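Local coordinates for probable E3 ubiquitin-protein ligase HERC1 (Homo sapiens, PDB 4QT6) that probably acts as an E3 ubiquitin ligase, its SPRY domain being a beta-sandwich module of a kind that commonly mediates protein-protein recognition, at residues 39-44 with 104-109. Numbering follows the deposited sequence.
With ARF (formamide), chain D; ARF (formamide), chain F.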
ATOM      1  N   TYR A  39       9.271  -1.877  11.123  1.00 20.62           N
ATOM      2  CA  TYR A  39       8.193  -0.924  11.385  1.00 19.20           C
ATOM      3  C   TYR A  39       6.890  -1.566  10.991  1.00 19.27           C
ATOM      4  O   TYR A  39       6.772  -2.155   9.919  1.00 18.50           O
ATOM      5  CB  TYR A  39       8.380   0.350  10.591  1.00 19.39           C
ATOM      6  CG  TYR A  39       7.276   1.374  10.763  1.00 20.18           C
ATOM      7  CD1 TYR A  39       6.984   1.910  12.012  1.00 21.22           C
ATOM      8  CD2 TYR A  39       6.551   1.813   9.667  1.00 20.93           C
ATOM      9  CE1 TYR A  39       5.999   2.859  12.172  1.00 22.02           C
ATOM     10  CE2 TYR A  39       5.553   2.762   9.811  1.00 21.20           C
ATOM     11  CZ  TYR A  39       5.277   3.278  11.068  1.00 22.11           C
ATOM     12  OH  TYR A  39       4.299   4.238  11.236  1.00 24.77           O
ATOM     13  N   GLN A  40       5.910  -1.438  11.880  1.00 18.93           N
ATOM     14  CA  GLN A  40       4.572  -1.976  11.674  0.70 19.67           C
ATOM     15  C   GLN A  40       3.549  -0.814  11.676  1.00 17.88           C
ATOM     16  O   GLN A  40       3.668   0.123  12.471  1.00 18.19           O
ATOM     17  CB  GLN A  40       4.295  -2.958  12.802  0.70 21.93           C
ATOM     18  CG  GLN A  40       3.103  -3.851  12.609  0.70 23.76           C
ATOM     19  CD  GLN A  40       2.966  -4.880  13.719  0.70 24.41           C
ATOM     20  OE1 GLN A  40       3.956  -5.325  14.301  0.70 24.43           O
ATOM     21  NE2 GLN A  40       1.740  -5.228  14.040  0.70 25.21           N
ATOM     22  N   TRP A  41       2.563  -0.883  10.789  1.00 16.89           N
ATOM     23  CA  TRP A  41       1.490   0.108  10.742  1.00 16.34           C
ATOM     24  C   TRP A  41       0.257  -0.539  10.102  1.00 16.33           C
ATOM     25  O   TRP A  41       0.297  -1.712   9.700  1.00 16.24           O
ATOM     26  CB  TRP A  41       1.917   1.372   9.978  1.00 16.29           C
ATOM     27  CG  TRP A  41       1.980   1.146   8.517  1.00 16.51           C
ATOM     28  CD1 TRP A  41       1.046   1.513   7.601  1.00 15.75           C
ATOM     29  CD2 TRP A  41       3.035   0.505   7.778  1.00 16.29           C
ATOM     30  NE1 TRP A  41       1.431   1.133   6.362  1.00 15.88           N
ATOM     31  CE2 TRP A  41       2.656   0.531   6.428  1.00 16.98           C
ATOM     32  CE3 TRP A  41       4.269  -0.062   8.131  1.00 18.22           C
ATOM     33  CZ2 TRP A  41       3.437  -0.015   5.409  1.00 17.59           C
ATOM     34  CZ3 TRP A  41       5.051  -0.624   7.126  1.00 18.07           C
ATOM     35  CH2 TRP A  41       4.629  -0.592   5.770  1.00 18.35           C
ATOM     36  N   LYS A  42      -0.835   0.218  10.000  1.00 16.75           N
ATOM     37  CA  LYS A  42      -2.030  -0.275   9.348  1.00 17.85           C
ATOM     38  C   LYS A  42      -2.548   0.683   8.293  1.00 16.55           C
ATOM     39  O   LYS A  42      -2.356   1.879   8.379  1.00 16.70           O
ATOM     40  CB  LYS A  42      -3.149  -0.544  10.367  1.00 18.87           C
ATOM     41  CG  LYS A  42      -2.808  -1.606  11.380  1.00 20.58           C
ATOM     42  CD  LYS A  42      -3.948  -1.851  12.331  1.00 24.07           C
ATOM     43  CE  LYS A  42      -3.629  -2.993  13.270  1.00 28.15           C
ATOM     44  NZ  LYS A  42      -4.607  -3.042  14.387  1.00 31.80           N
ATOM     45  N   PHE A  43      -3.149   0.113   7.253  1.00 16.54           N
ATOM     46  CA  PHE A  43      -4.008   0.870   6.356  1.00 17.90           C
ATOM     47  C   PHE A  43      -5.441   0.515   6.654  1.00 18.62           C
ATOM     48  O   PHE A  43      -5.744  -0.650   6.919  1.00 19.77           O
ATOM     49  CB  PHE A  43      -3.702   0.548   4.904  1.00 18.67           C
ATOM     50  CG  PHE A  43      -2.401   1.125   4.409  1.00 18.69           C
ATOM     51  CD1 PHE A  43      -2.234   2.496   4.331  1.00 19.75           C
ATOM     52  CD2 PHE A  43      -1.396   0.312   3.954  1.00 20.45           C
ATOM     53  CE1 PHE A  43      -1.059   3.041   3.854  1.00 20.59           C
ATOM     54  CE2 PHE A  43      -0.216   0.857   3.453  1.00 19.26           C
ATOM     55  CZ  PHE A  43      -0.070   2.209   3.382  1.00 20.32           C
ATOM     56  N   TYR A  44      -6.321   1.521   6.619  1.00 17.64           N
ATOM     57  CA  TYR A  44      -7.747   1.314   6.816  1.00 18.71           C
ATOM     58  C   TYR A  44      -8.445   1.801   5.551  1.00 18.31           C
ATOM     59  O   TYR A  44      -8.199   2.928   5.079  1.00 17.29           O
ATOM     60  CB  TYR A  44      -8.231   2.072   8.040  1.00 18.53           C
ATOM     61  CG  TYR A  44      -9.717   2.021   8.198  1.00 19.67           C
ATOM     62  CD1 TYR A  44     -10.344   0.846   8.592  1.00 20.74           C
ATOM     63  CD2 TYR A  44     -10.498   3.135   7.927  1.00 19.40           C
ATOM     64  CE1 TYR A  44     -11.725   0.789   8.736  1.00 20.66           C
ATOM     65  CE2 TYR A  44     -11.878   3.081   8.055  1.00 21.32           C
ATOM     66  CZ  TYR A  44     -12.476   1.902   8.460  1.00 20.74           C
ATOM     67  OH  TYR A  44     -13.851   1.834   8.621  1.00 24.87           O
ATOM     68  N   ILE A 104      -5.539  -3.447   7.065  1.00 18.81           N
ATOM     69  CA  ILE A 104      -4.413  -4.291   6.643  1.00 19.50           C
ATOM     70  C   ILE A 104      -3.219  -3.876   7.492  1.00 19.41           C
ATOM     71  O   ILE A 104      -2.747  -2.767   7.403  1.00 19.03           O
ATOM     72  CB  ILE A 104      -4.096  -4.170   5.129  1.00 19.11           C
ATOM     73  CG1 ILE A 104      -5.300  -4.599   4.279  1.00 20.79           C
ATOM     74  CG2 ILE A 104      -2.833  -4.959   4.771  1.00 19.14           C
ATOM     75  CD1 ILE A 104      -5.727  -6.038   4.510  1.00 21.23           C
ATOM     76  N   THR A 105      -2.744  -4.790   8.321  1.00 19.50           N
ATOM     77  CA  THR A 105      -1.495  -4.598   9.039  1.00 20.29           C
ATOM     78  C   THR A 105      -0.347  -4.878   8.094  1.00 20.33           C
ATOM     79  O   THR A 105      -0.341  -5.900   7.393  1.00 19.76           O
ATOM     80  CB  THR A 105      -1.395  -5.557  10.238  1.00 20.97           C
ATOM     81  OG1 THR A 105      -2.514  -5.347  11.122  1.00 22.41           O
ATOM     82  CG2 THR A 105      -0.092  -5.373  10.986  1.00 21.95           C
ATOM     83  N   CYS A 106       0.641  -3.989   8.094  1.00 19.04           N
ATOM     84  CA  CYS A 106       1.818  -4.129   7.263  1.00 19.91           C
ATOM     85  C   CYS A 106       3.006  -4.202   8.196  1.00 20.13           C
ATOM     86  O   CYS A 106       3.124  -3.402   9.124  1.00 18.43           O
ATOM     87  CB  CYS A 106       1.971  -2.916   6.339  1.00 19.86           C
ATOM     88  SG  CYS A 106       0.480  -2.550   5.363  1.00 23.26           S
ATOM     89  N   VAL A 107       3.885  -5.176   7.962  1.00 20.43           N
ATOM     90  CA  VAL A 107       5.116  -5.304   8.700  1.00 20.98           C
ATOM     91  C   VAL A 107       6.279  -5.236   7.729  1.00 20.53           C
ATOM     92  O   VAL A 107       6.406  -6.106   6.865  1.00 21.93           O
ATOM     93  CB  VAL A 107       5.198  -6.635   9.478  1.00 22.04           C
ATOM     94  CG1 VAL A 107       6.462  -6.660  10.315  1.00 21.84           C
ATOM     95  CG2 VAL A 107       3.992  -6.791  10.383  1.00 22.61           C
ATOM     96  N   LEU A 108       7.061  -4.172   7.828  1.00 19.61           N
ATOM     97  CA  LEU A 108       8.228  -3.968   7.001  1.00 19.43           C
ATOM     98  C   LEU A 108       9.454  -4.237   7.851  1.00 20.49           C
ATOM     99  O   LEU A 108       9.810  -3.443   8.734  1.00 19.17           O
ATOM    100  CB  LEU A 108       8.259  -2.543   6.432  1.00 19.51           C
ATOM    101  CG  LEU A 108       9.498  -2.184   5.641  1.00 19.46           C
ATOM    102  CD1 LEU A 108       9.655  -3.092   4.413  1.00 20.29           C
ATOM    103  CD2 LEU A 108       9.469  -0.706   5.273  1.00 21.11           C
ATOM    104  N   ASP A 109      10.108  -5.362   7.568  1.00 20.57           N
ATOM    105  CA  ASP A 109      11.262  -5.817   8.349  1.00 22.66           C
ATOM    106  C   ASP A 109      12.514  -5.637   7.498  1.00 23.14           C
ATOM    107  O   ASP A 109      12.820  -6.461   6.632  1.00 24.52           O
ATOM    108  CB  ASP A 109      11.049  -7.277   8.771  1.00 22.84           C
ATOM    109  CG  ASP A 109      12.096  -7.761   9.766  1.00 23.54           C
ATOM    110  OD1 ASP A 109      13.183  -7.171   9.798  1.00 25.42           O
ATOM    111  OD2 ASP A 109      11.804  -8.718  10.510  1.00 28.32           O
TER
HETATM  112  N   ARF D2203      10.043   4.887  10.564  1.00 50.15           N
HETATM  113  C   ARF D2203       8.823   5.158  11.031  1.00 53.05           C
HETATM  114  O   ARF D2203       7.971   5.581  10.261  1.00 53.38           O
HETATM  115  N   ARF F2205       3.856   6.080   8.635  1.00 39.71           N
HETATM  116  C   ARF F2205       2.764   6.772   9.002  1.00 41.32           C
HETATM  117  O   ARF F2205       2.496   7.814   8.410  1.00 39.14           O
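Cys106 presses its CB onto one face of the Trp41 indole, 3.5 Å from the centroid of the six-membered ring and only 15° off its normal. The indole reaches this place because chi1 of 74° sets CG between the backbone N and the carbonyl carbon, swinging the ring across toward strand 104-109. Leu108 closes the far rim, its CB lying in the ring plane 3.8 Å from Trp41 CZ3. The Cys106 sulfur fills the notch between two aromatics: SG sits obliquely to the five-membered ring of Trp41 and 3.7 Å from Phe43 CD2. Trp41 NE1 in turn stands over one face of the Phe43 ring, toward its rim. On the opposite face of the sheet Gln40, in one of its two modelled conformers, lays CG 3.8 Å from Val107 CG2 and brings NE2 near Thr105 CG2, while the Lys42 chain runs alongside Thr105, CE 3.4 Å from OG1, to a hydrogen bond from NZ to Met158 O. Between the two side-chain layers, six backbone hydrogen bonds join the antiparallel strands through the pairs Tyr39-Leu108, Trp41-Cys106 and Phe43-Ile104; Cys106 N to Trp41 O, 2.8 Å, is nearly straight at 175°. Tyr39 leans away from strand 104-109, with one formamide oxygen over a ring face, toward the rim, and another formamide donating its N-H to OH. Strands 150-154 and 114-119 flank the pair within one sheet of the SPRY beta-sandwich; Trp41 and Phe43 point inward onto Pro138, and Phe43 also onto Val140, of strand 137-142 in the facing sheet.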